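Local structure of cyclopropane mycolic acid synthase 3 (Mycobacterium tuberculosis, 1L1E) at residues 17-22 and 251-256; 60-65 and 130-135; 242-247 and 257-262. The protein probably transfers a methylene group from S-adenosyl-L-methionine to a double bond of alpha mycolic acids, forming the proximal cyclopropane ring. All coordinates share one frame; numbering follows the deposited sequence.

Interaction 1 of 3, residues 17-22 and 251-256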
loop_
_atom_site.group_PDB
_atom_site.type_symbol
_atom_site.label_atom_id
_atom_site.label_comp_id
_atom_site.label_asym_id
_atom_site.label_seq_id
_atom_site.Cartn_x
_atom_site.Cartn_y
_atom_site.Cartn_z
ATOM N N ASP A 17 9.548 -11.631 -11.888
ATOM C CA ASP A 17 8.921 -11.186 -10.661
ATOM C C ASP A 17 8.359 -12.438 -10.003
ATOM O O ASP A 17 8.051 -13.410 -10.687
ATOM C CB ASP A 17 7.794 -10.209 -10.977
ATOM C CG ASP A 17 7.435 -9.346 -9.802
ATOM O OD1 ASP A 17 7.265 -9.892 -8.687
ATOM O OD2 ASP A 17 7.319 -8.118 -9.996
ATOM N N LEU A 18 8.229 -12.423 -8.682
ATOM C CA LEU A 18 7.707 -13.587 -7.980
ATOM C C LEU A 18 6.330 -13.985 -8.519
ATOM O O LEU A 18 5.439 -13.146 -8.647
ATOM C CB LEU A 18 7.639 -13.299 -6.480
ATOM C CG LEU A 18 7.324 -14.473 -5.554
ATOM C CD1 LEU A 18 8.189 -15.674 -5.921
ATOM C CD2 LEU A 18 7.561 -14.048 -4.111
ATOM N N SER A 19 6.176 -15.267 -8.852
ATOM C CA SER A 19 4.927 -15.818 -9.388
ATOM C C SER A 19 3.693 -15.482 -8.547
ATOM O O SER A 19 3.737 -15.520 -7.320
ATOM C CB SER A 19 5.055 -17.340 -9.521
ATOM O OG SER A 19 3.794 -17.956 -9.759
ATOM N N ASP A 20 2.582 -15.181 -9.208
ATOM C CA ASP A 20 1.365 -14.824 -8.488
ATOM C C ASP A 20 0.767 -15.986 -7.721
ATOM O O ASP A 20 0.051 -15.789 -6.745
ATOM C CB ASP A 20 0.305 -14.263 -9.435
ATOM C CG ASP A 20 -0.909 -13.733 -8.691
ATOM O OD1 ASP A 20 -0.716 -13.001 -7.697
ATOM O OD2 ASP A 20 -2.050 -14.035 -9.101
ATOM N N ASP A 21 1.048 -17.201 -8.168
ATOM C CA ASP A 21 0.512 -18.362 -7.488
ATOM C C ASP A 21 1.201 -18.479 -6.132
ATOM O O ASP A 21 0.730 -19.189 -5.245
ATOM C CB ASP A 21 0.736 -19.613 -8.331
ATOM C CG ASP A 21 -0.525 -20.458 -8.465
ATOM O OD1 ASP A 21 -1.589 -19.891 -8.823
ATOM O OD2 ASP A 21 -0.447 -21.686 -8.216
ATOM N N PHE A 22 2.317 -17.766 -5.979
ATOM C CA PHE A 22 3.047 -17.761 -4.723
ATOM C C PHE A 22 2.304 -16.824 -3.777
ATOM O O PHE A 22 2.026 -17.177 -2.629
ATOM C CB PHE A 22 4.475 -17.254 -4.915
ATOM C CG PHE A 22 5.320 -17.362 -3.677
ATOM C CD1 PHE A 22 5.857 -18.592 -3.292
ATOM C CD2 PHE A 22 5.540 -16.255 -2.872
ATOM C CE1 PHE A 22 6.597 -18.714 -2.126
ATOM C CE2 PHE A 22 6.281 -16.363 -1.697
ATOM C CZ PHE A 22 6.811 -17.598 -1.324
ATOM N N ILE A 251 7.146 -24.095 -1.495
ATOM C CA ILE A 251 8.473 -24.583 -1.839
ATOM C C ILE A 251 8.484 -25.278 -3.200
ATOM O O ILE A 251 9.481 -25.228 -3.925
ATOM C CB ILE A 251 8.992 -25.562 -0.756
ATOM C CG1 ILE A 251 9.382 -24.776 0.499
ATOM C CG2 ILE A 251 10.170 -26.363 -1.278
ATOM C CD1 ILE A 251 9.998 -25.622 1.591
ATOM N N ALA A 252 7.369 -25.915 -3.549
ATOM C CA ALA A 252 7.264 -26.622 -4.819
ATOM C C ALA A 252 7.219 -25.676 -6.019
ATOM O O ALA A 252 7.808 -25.955 -7.060
ATOM C CB ALA A 252 6.031 -27.513 -4.815
ATOM N N ILE A 253 6.521 -24.556 -5.858
ATOM C CA ILE A 253 6.363 -23.563 -6.910
ATOM C C ILE A 253 7.570 -22.633 -7.032
ATOM O O ILE A 253 7.891 -22.164 -8.124
ATOM C CB ILE A 253 5.087 -22.731 -6.661
ATOM C CG1 ILE A 253 3.862 -23.646 -6.733
ATOM C CG2 ILE A 253 4.985 -21.594 -7.666
ATOM C CD1 ILE A 253 2.561 -22.946 -6.422
ATOM N N GLN A 254 8.228 -22.360 -5.910
ATOM C CA GLN A 254 9.415 -21.507 -5.902
ATOM C C GLN A 254 10.608 -22.250 -5.288
ATOM O O GLN A 254 11.322 -22.976 -5.984
ATOM C CB GLN A 254 9.138 -20.221 -5.119
ATOM C CG GLN A 254 8.192 -19.254 -5.807
ATOM C CD GLN A 254 8.723 -18.747 -7.137
ATOM O OE1 GLN A 254 9.894 -18.391 -7.253
ATOM N NE2 GLN A 254 7.858 -18.698 -8.144
ATOM N N SER A 255 10.818 -22.078 -3.984
ATOM C CA SER A 255 11.923 -22.750 -3.297
ATOM C C SER A 255 11.925 -22.458 -1.805
ATOM O O SER A 255 11.228 -21.559 -1.330
ATOM C CB SER A 255 13.271 -22.307 -3.871
ATOM O OG SER A 255 13.601 -20.999 -3.430
ATOM N N GLN A 256 12.727 -23.229 -1.078
ATOM C CA GLN A 256 12.861 -23.069 0.362
ATOM C C GLN A 256 13.457 -21.690 0.630
ATOM O O GLN A 256 13.097 -21.027 1.603
ATOM C CB GLN A 256 13.785 -24.158 0.922
ATOM C CG GLN A 256 14.103 -24.034 2.412
ATOM C CD GLN A 256 12.996 -24.561 3.313
ATOM O OE1 GLN A 256 12.676 -25.751 3.297
ATOM N NE2 GLN A 256 12.408 -23.673 4.109
#
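Gln254 reaches from the end of helix 247-253 into the angle between Leu18 and Phe22. Its chain turns about the CB-CG bond (chi2 -62°). CG lies between Phe22 and Leu18, and the amide turns on to Leu18 and Ser19. CG of Gln254 lies 3.5 Å from CD1 of Phe22, at an oblique approach to the ring. The amide plane stands 81° from the ring plane, so the two flat groups are nearly perpendicular and do not stack. The amide itself lies against a methyl group: CD1 of Leu18 is 3.3 Å from Gln254 CD, a tight fit. NE2 of Gln254 comes to 3.4 Å from CB of Ser19.

Residues 17-22 lead from a loop into helix 20-23. Ser19 is its N-cap, and OG of Ser19 accepts from N of Asp21 at 3.3 Å. Residues 251-256 run from the end of helix 247-253 through a turn, where Gln254 leaves helical geometry and Ser255 caps helix 256-274.

At the exposed Asp21, CD1 of Ile253 lies 3.7 Å from OD2 of Asp21, and the two side chains cross at about a right angle. No hydrogen bond joins the segments. Leu18 and Phe22 also rest on Val258 of helix 256-274.

Interaction 2 of 3, residues 60-65 and 130-135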
loop_
_atom_site.group_PDB
_atom_site.type_symbol
_atom_site.label_atom_id
_atom_site.label_comp_id
_atom_site.label_asym_id
_atom_site.label_seq_id
_atom_site.Cartn_x
_atom_site.Cartn_y
_atom_site.Cartn_z
ATOM N N LEU A 60 -11.847 10.237 0.491
ATOM C CA LEU A 60 -11.781 10.960 -0.775
ATOM C C LEU A 60 -13.128 11.571 -1.169
ATOM O O LEU A 60 -13.263 12.156 -2.248
ATOM C CB LEU A 60 -11.277 10.019 -1.875
ATOM C CG LEU A 60 -9.919 9.376 -1.583
ATOM C CD1 LEU A 60 -9.493 8.463 -2.729
ATOM C CD2 LEU A 60 -8.897 10.468 -1.383
ATOM N N ASN A 61 -14.116 11.436 -0.288
ATOM C CA ASN A 61 -15.459 11.965 -0.513
ATOM C C ASN A 61 -15.910 11.767 -1.971
ATOM O O ASN A 61 -16.347 12.699 -2.651
ATOM C CB ASN A 61 -15.498 13.441 -0.091
ATOM C CG ASN A 61 -15.188 13.626 1.394
ATOM O OD1 ASN A 61 -14.831 14.720 1.840
ATOM N ND2 ASN A 61 -15.332 12.547 2.168
ATOM N N LEU A 62 -15.791 10.524 -2.425
ATOM C CA LEU A 62 -16.164 10.129 -3.777
ATOM C C LEU A 62 -17.641 10.343 -4.114
ATOM O O LEU A 62 -18.533 10.041 -3.314
ATOM C CB LEU A 62 -15.816 8.654 -4.002
ATOM C CG LEU A 62 -14.335 8.289 -4.116
ATOM C CD1 LEU A 62 -14.190 6.782 -4.144
ATOM C CD2 LEU A 62 -13.743 8.906 -5.387
ATOM N N GLU A 63 -17.889 10.871 -5.307
ATOM C CA GLU A 63 -19.248 11.109 -5.777
ATOM C C GLU A 63 -19.387 10.358 -7.099
ATOM O O GLU A 63 -18.419 10.243 -7.858
ATOM C CB GLU A 63 -19.485 12.599 -5.996
ATOM C CG GLU A 63 -19.211 13.469 -4.775
ATOM C CD GLU A 63 -20.199 13.246 -3.649
ATOM O OE1 GLU A 63 -20.088 13.946 -2.619
ATOM O OE2 GLU A 63 -21.085 12.376 -3.785
ATOM N N PRO A 64 -20.589 9.837 -7.393
ATOM C CA PRO A 64 -20.808 9.096 -8.638
ATOM C C PRO A 64 -20.389 9.867 -9.889
ATOM O O PRO A 64 -20.679 11.049 -10.026
ATOM C CB PRO A 64 -22.311 8.809 -8.612
ATOM C CG PRO A 64 -22.595 8.672 -7.145
ATOM C CD PRO A 64 -21.803 9.833 -6.557
ATOM N N GLY A 65 -19.693 9.192 -10.793
ATOM C CA GLY A 65 -19.287 9.856 -12.012
ATOM C C GLY A 65 -17.893 10.447 -12.004
ATOM O O GLY A 65 -17.400 10.833 -13.065
ATOM N N VAL A 130 -7.596 14.014 -13.075
ATOM C CA VAL A 130 -8.486 13.092 -12.367
ATOM C C VAL A 130 -9.059 13.852 -11.177
ATOM O O VAL A 130 -8.518 14.886 -10.781
ATOM C CB VAL A 130 -7.755 11.826 -11.866
ATOM C CG1 VAL A 130 -7.177 11.065 -13.047
ATOM C CG2 VAL A 130 -6.673 12.196 -10.858
ATOM N N ASP A 131 -10.145 13.345 -10.602
ATOM C CA ASP A 131 -10.783 14.022 -9.479
ATOM C C ASP A 131 -10.159 13.743 -8.119
ATOM O O ASP A 131 -10.079 14.640 -7.270
ATOM C CB ASP A 131 -12.268 13.657 -9.413
ATOM C CG ASP A 131 -13.049 14.169 -10.602
ATOM O OD1 ASP A 131 -13.049 15.401 -10.827
ATOM O OD2 ASP A 131 -13.665 13.337 -11.305
ATOM N N ARG A 132 -9.726 12.505 -7.919
ATOM C CA ARG A 132 -9.156 12.080 -6.648
ATOM C C ARG A 132 -8.071 11.050 -6.901
ATOM O O ARG A 132 -7.991 10.479 -7.991
ATOM C CB ARG A 132 -10.251 11.452 -5.771
ATOM C CG ARG A 132 -11.467 12.344 -5.515
ATOM C CD ARG A 132 -11.111 13.519 -4.626
ATOM N NE ARG A 132 -12.289 14.224 -4.120
ATOM C CZ ARG A 132 -12.916 15.215 -4.753
ATOM N NH1 ARG A 132 -12.489 15.645 -5.934
ATOM N NH2 ARG A 132 -13.976 15.783 -4.201
ATOM N N ILE A 133 -7.254 10.803 -5.879
ATOM C CA ILE A 133 -6.157 9.845 -5.987
ATOM C C ILE A 133 -6.033 9.026 -4.715
ATOM O O ILE A 133 -6.269 9.527 -3.610
ATOM C CB ILE A 133 -4.812 10.565 -6.220
ATOM C CG1 ILE A 133 -4.820 11.281 -7.564
ATOM C CG2 ILE A 133 -3.648 9.560 -6.174
ATOM C CD1 ILE A 133 -3.587 12.173 -7.764
ATOM N N VAL A 134 -5.672 7.762 -4.878
ATOM C CA VAL A 134 -5.472 6.868 -3.753
ATOM C C VAL A 134 -4.191 6.085 -4.042
ATOM O O VAL A 134 -3.982 5.609 -5.164
ATOM C CB VAL A 134 -6.668 5.880 -3.590
ATOM C CG1 VAL A 134 -6.800 4.987 -4.836
ATOM C CG2 VAL A 134 -6.468 5.025 -2.345
ATOM N N SER A 135 -3.325 5.969 -3.043
ATOM C CA SER A 135 -2.074 5.231 -3.201
ATOM C C SER A 135 -1.818 4.476 -1.902
ATOM O O SER A 135 -1.559 5.082 -0.863
ATOM C CB SER A 135 -0.913 6.182 -3.488
ATOM O OG SER A 135 0.265 5.445 -3.779
HETATM O O HOH W 1 -16.563 15.553 -2.435
#
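Arg132 and Leu60 carry the polar part of this contact. NE of Arg132 donates to O of Leu60 at 3.0 Å. The bond is bent, 139° at the hydrogen, and the oxygen sits at the guanidinium edge, 22° out of its plane. A bend at chi2 (-69°) turns the arginine chain back beside its own strand. NH1 of Arg132 donates to O of Asp131 at 2.9 Å. This bond is nearly straight, but NH1 comes from above the carbonyl plane and not on a lone pair. Two backbone carbonyls, one from each segment, therefore fix the rotation of the guanidinium group. A water bridges NH2 of Arg132 to O of Asn61. It donates to O of Asn61 at 2.9 Å and accepts a weak bond from NH2 of Arg132.

Among the apolar contacts, Leu60 CD1 packs 3.9 Å from CB of Val134, with the two side chains at about a right angle. CD2 of Leu62 lies 4.1 Å from CG of Arg132, and these side chains run past each other in opposite directions. Leu60 CD1 also lies 3.5 Å from the carbonyl O of Ile133, a van der Waals contact with a backbone oxygen.

In the Rossmann-like methyltransferase fold, the loop after helix 45-58 here covers the start of strand 132-136. That strand lies between parallel strands 67-71 and 163-170. Leu60 reaches Leu68 on one and Leu165 on the other, while Ile133 touches helix 147-157.

Interaction 3 of 3, residues 242-247 and 257-262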
loop_
_atom_site.group_PDB
_atom_site.type_symbol
_atom_site.label_atom_id
_atom_site.label_comp_id
_atom_site.label_asym_id
_atom_site.label_seq_id
_atom_site.Cartn_x
_atom_site.Cartn_y
_atom_site.Cartn_z
ATOM N N ALA A 242 -0.681 -18.158 7.140
ATOM C CA ALA A 242 -1.187 -18.716 5.892
ATOM C C ALA A 242 -0.056 -19.321 5.046
ATOM O O ALA A 242 -0.175 -20.442 4.529
ATOM C CB ALA A 242 -1.912 -17.630 5.109
ATOM N N LEU A 243 1.042 -18.579 4.917
ATOM C CA LEU A 243 2.189 -19.041 4.149
ATOM C C LEU A 243 2.699 -20.337 4.760
ATOM O O LEU A 243 2.938 -21.314 4.052
ATOM C CB LEU A 243 3.304 -17.986 4.161
ATOM C CG LEU A 243 4.594 -18.311 3.399
ATOM C CD1 LEU A 243 4.281 -18.717 1.973
ATOM C CD2 LEU A 243 5.505 -17.090 3.412
ATOM N N GLU A 244 2.856 -20.340 6.082
ATOM C CA GLU A 244 3.336 -21.518 6.789
ATOM C C GLU A 244 2.479 -22.745 6.510
ATOM O O GLU A 244 3.006 -23.815 6.207
ATOM C CB GLU A 244 3.372 -21.270 8.298
ATOM C CG GLU A 244 3.833 -22.486 9.088
ATOM C CD GLU A 244 4.071 -22.180 10.548
ATOM O OE1 GLU A 244 4.502 -23.091 11.284
ATOM O OE2 GLU A 244 3.827 -21.033 10.962
ATOM N N ALA A 245 1.162 -22.590 6.616
ATOM C CA ALA A 245 0.250 -23.703 6.380
ATOM C C ALA A 245 0.352 -24.219 4.948
ATOM O O ALA A 245 0.016 -25.367 4.681
ATOM C CB ALA A 245 -1.187 -23.287 6.687
ATOM N N ASN A 246 0.813 -23.367 4.034
ATOM C CA ASN A 246 0.959 -23.758 2.633
ATOM C C ASN A 246 2.426 -23.914 2.244
ATOM O O ASN A 246 2.797 -23.724 1.081
ATOM C CB ASN A 246 0.295 -22.730 1.710
ATOM C CG ASN A 246 -1.201 -22.655 1.899
ATOM O OD1 ASN A 246 -1.696 -21.900 2.736
ATOM N ND2 ASN A 246 -1.938 -23.451 1.125
ATOM N N LYS A 247 3.250 -24.274 3.223
ATOM C CA LYS A 247 4.683 -24.449 3.017
ATOM C C LYS A 247 5.062 -25.336 1.834
ATOM O O LYS A 247 5.717 -24.879 0.895
ATOM C CB LYS A 247 5.330 -25.007 4.288
ATOM C CG LYS A 247 6.792 -25.346 4.118
ATOM C CD LYS A 247 7.382 -25.918 5.386
ATOM C CE LYS A 247 8.827 -26.328 5.173
ATOM N NZ LYS A 247 9.430 -26.896 6.411
ATOM N N THR A 257 14.358 -21.256 -0.249
ATOM C CA THR A 257 15.007 -19.959 -0.097
ATOM C C THR A 257 13.996 -18.821 -0.123
ATOM O O THR A 257 14.043 -17.918 0.716
ATOM C CB THR A 257 16.052 -19.719 -1.206
ATOM O OG1 THR A 257 17.133 -20.644 -1.054
ATOM C CG2 THR A 257 16.593 -18.303 -1.132
ATOM N N VAL A 258 13.080 -18.863 -1.087
ATOM C CA VAL A 258 12.066 -17.823 -1.198
ATOM C C VAL A 258 11.129 -17.901 0.001
ATOM O O VAL A 258 10.789 -16.889 0.601
ATOM C CB VAL A 258 11.246 -17.974 -2.503
ATOM C CG1 VAL A 258 10.136 -16.931 -2.549
ATOM C CG2 VAL A 258 12.157 -17.835 -3.706
ATOM N N TYR A 259 10.718 -19.114 0.345
ATOM C CA TYR A 259 9.825 -19.334 1.470
ATOM C C TYR A 259 10.415 -18.739 2.750
ATOM O O TYR A 259 9.799 -17.884 3.387
ATOM C CB TYR A 259 9.587 -20.833 1.661
ATOM C CG TYR A 259 8.779 -21.174 2.893
ATOM C CD1 TYR A 259 7.401 -20.956 2.931
ATOM C CD2 TYR A 259 9.398 -21.695 4.032
ATOM C CE1 TYR A 259 6.661 -21.250 4.071
ATOM C CE2 TYR A 259 8.668 -21.989 5.174
ATOM C CZ TYR A 259 7.303 -21.765 5.187
ATOM O OH TYR A 259 6.581 -22.054 6.317
ATOM N N ASP A 260 11.608 -19.193 3.124
ATOM C CA ASP A 260 12.258 -18.692 4.326
ATOM C C ASP A 260 12.428 -17.182 4.236
ATOM O O ASP A 260 12.312 -16.471 5.233
ATOM C CB ASP A 260 13.625 -19.358 4.520
ATOM C CG ASP A 260 13.526 -20.867 4.659
ATOM O OD1 ASP A 260 12.599 -21.347 5.336
ATOM O OD2 ASP A 260 14.386 -21.579 4.101
ATOM N N ARG A 261 12.694 -16.693 3.032
ATOM C CA ARG A 261 12.868 -15.264 2.812
ATOM C C ARG A 261 11.607 -14.523 3.260
ATOM O O ARG A 261 11.671 -13.558 4.029
ATOM C CB ARG A 261 13.146 -15.006 1.327
ATOM C CG ARG A 261 13.243 -13.544 0.924
ATOM C CD ARG A 261 13.733 -13.424 -0.514
ATOM N NE ARG A 261 13.610 -12.069 -1.043
ATOM C CZ ARG A 261 14.065 -11.689 -2.234
ATOM N NH1 ARG A 261 14.677 -12.566 -3.021
ATOM N NH2 ARG A 261 13.902 -10.436 -2.644
ATOM N N TYR A 262 10.454 -14.982 2.791
ATOM C CA TYR A 262 9.208 -14.334 3.164
ATOM C C TYR A 262 8.786 -14.558 4.608
ATOM O O TYR A 262 8.313 -13.624 5.259
ATOM C CB TYR A 262 8.087 -14.729 2.201
ATOM C CG TYR A 262 8.044 -13.789 1.020
ATOM C CD1 TYR A 262 8.985 -13.884 -0.007
ATOM C CD2 TYR A 262 7.128 -12.734 0.979
ATOM C CE1 TYR A 262 9.020 -12.947 -1.041
ATOM C CE2 TYR A 262 7.153 -11.792 -0.048
ATOM C CZ TYR A 262 8.102 -11.906 -1.053
ATOM O OH TYR A 262 8.134 -10.984 -2.071
#
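The ring of Tyr259 is held against helix 229-245 and the start of the next helix. Over one face lies Lys247, whose CG makes a CH-pi contact 4.1 Å from the centroid of the Tyr259 ring, 22° off the normal. The methylene is offset toward the rim, close to CZ. At the ring edge, in its plane, O of Leu243 lies 3.7 Å from CE1 of Tyr259. CA of Glu244 is also near the plane at the edge, 3.3 Å from OH of Tyr259. The ring of Tyr262 has O of Val258 at its edge, in plane. Leu243 comes in obliquely to Tyr259, with CG of Leu243 3.7 Å from CE1 of Tyr259. Its side chain and the tyrosine run past each other in opposite directions.

The phenol reaches this place because CG of Tyr259 is anti to the backbone N (chi1 174°). Its OH then lies beside the backbone and the CB and CG of Glu244. Lys247 is fully extended and crosses the tyrosine at about a right angle. Its aliphatic part covers the ring while the chain leads NZ away from it.

The fold here is a group of three helices in succession. Helix 229-245 and helix 256-274 are joined by the short helix 247-253, and Tyr259 bridges from helix 256-274 to the end of helix 229-245. Ala250 and Ile251 of the short helix also touch Tyr259.

About one turn further along, Tyr262 extends the contact through its CB, 3.7 Å from CD2 of Leu243. These two side chains cross at about a right angle. The rest of Tyr262 leads away from helix 229-245 and touches Tyr33, which probably lines the S-adenosylmethionine site. Leu243 also reaches Phe26.

From the N terminus, residues 17-22 come first, and interaction 1 closes a very long loop when the chain returns at 251-256. Interaction 2 falls wholly within that loop. It closes a shorter one, from 60-65 to 130-135, and ties the loop after helix 45-58 to the central sheet. Interaction 3 opens at 242-247, before 251-256, and closes a short loop at 257-262, after it, so interactions 1 and 3 cross. They also touch: CD2 of Leu18 is 3.6 Å from CE1 of Tyr262. Together they join the N-terminal segment to the helices at 229-274. Interaction 2 lies on the opposite side of the chain's centre, about 17 Å from interaction 1 between nearest atoms.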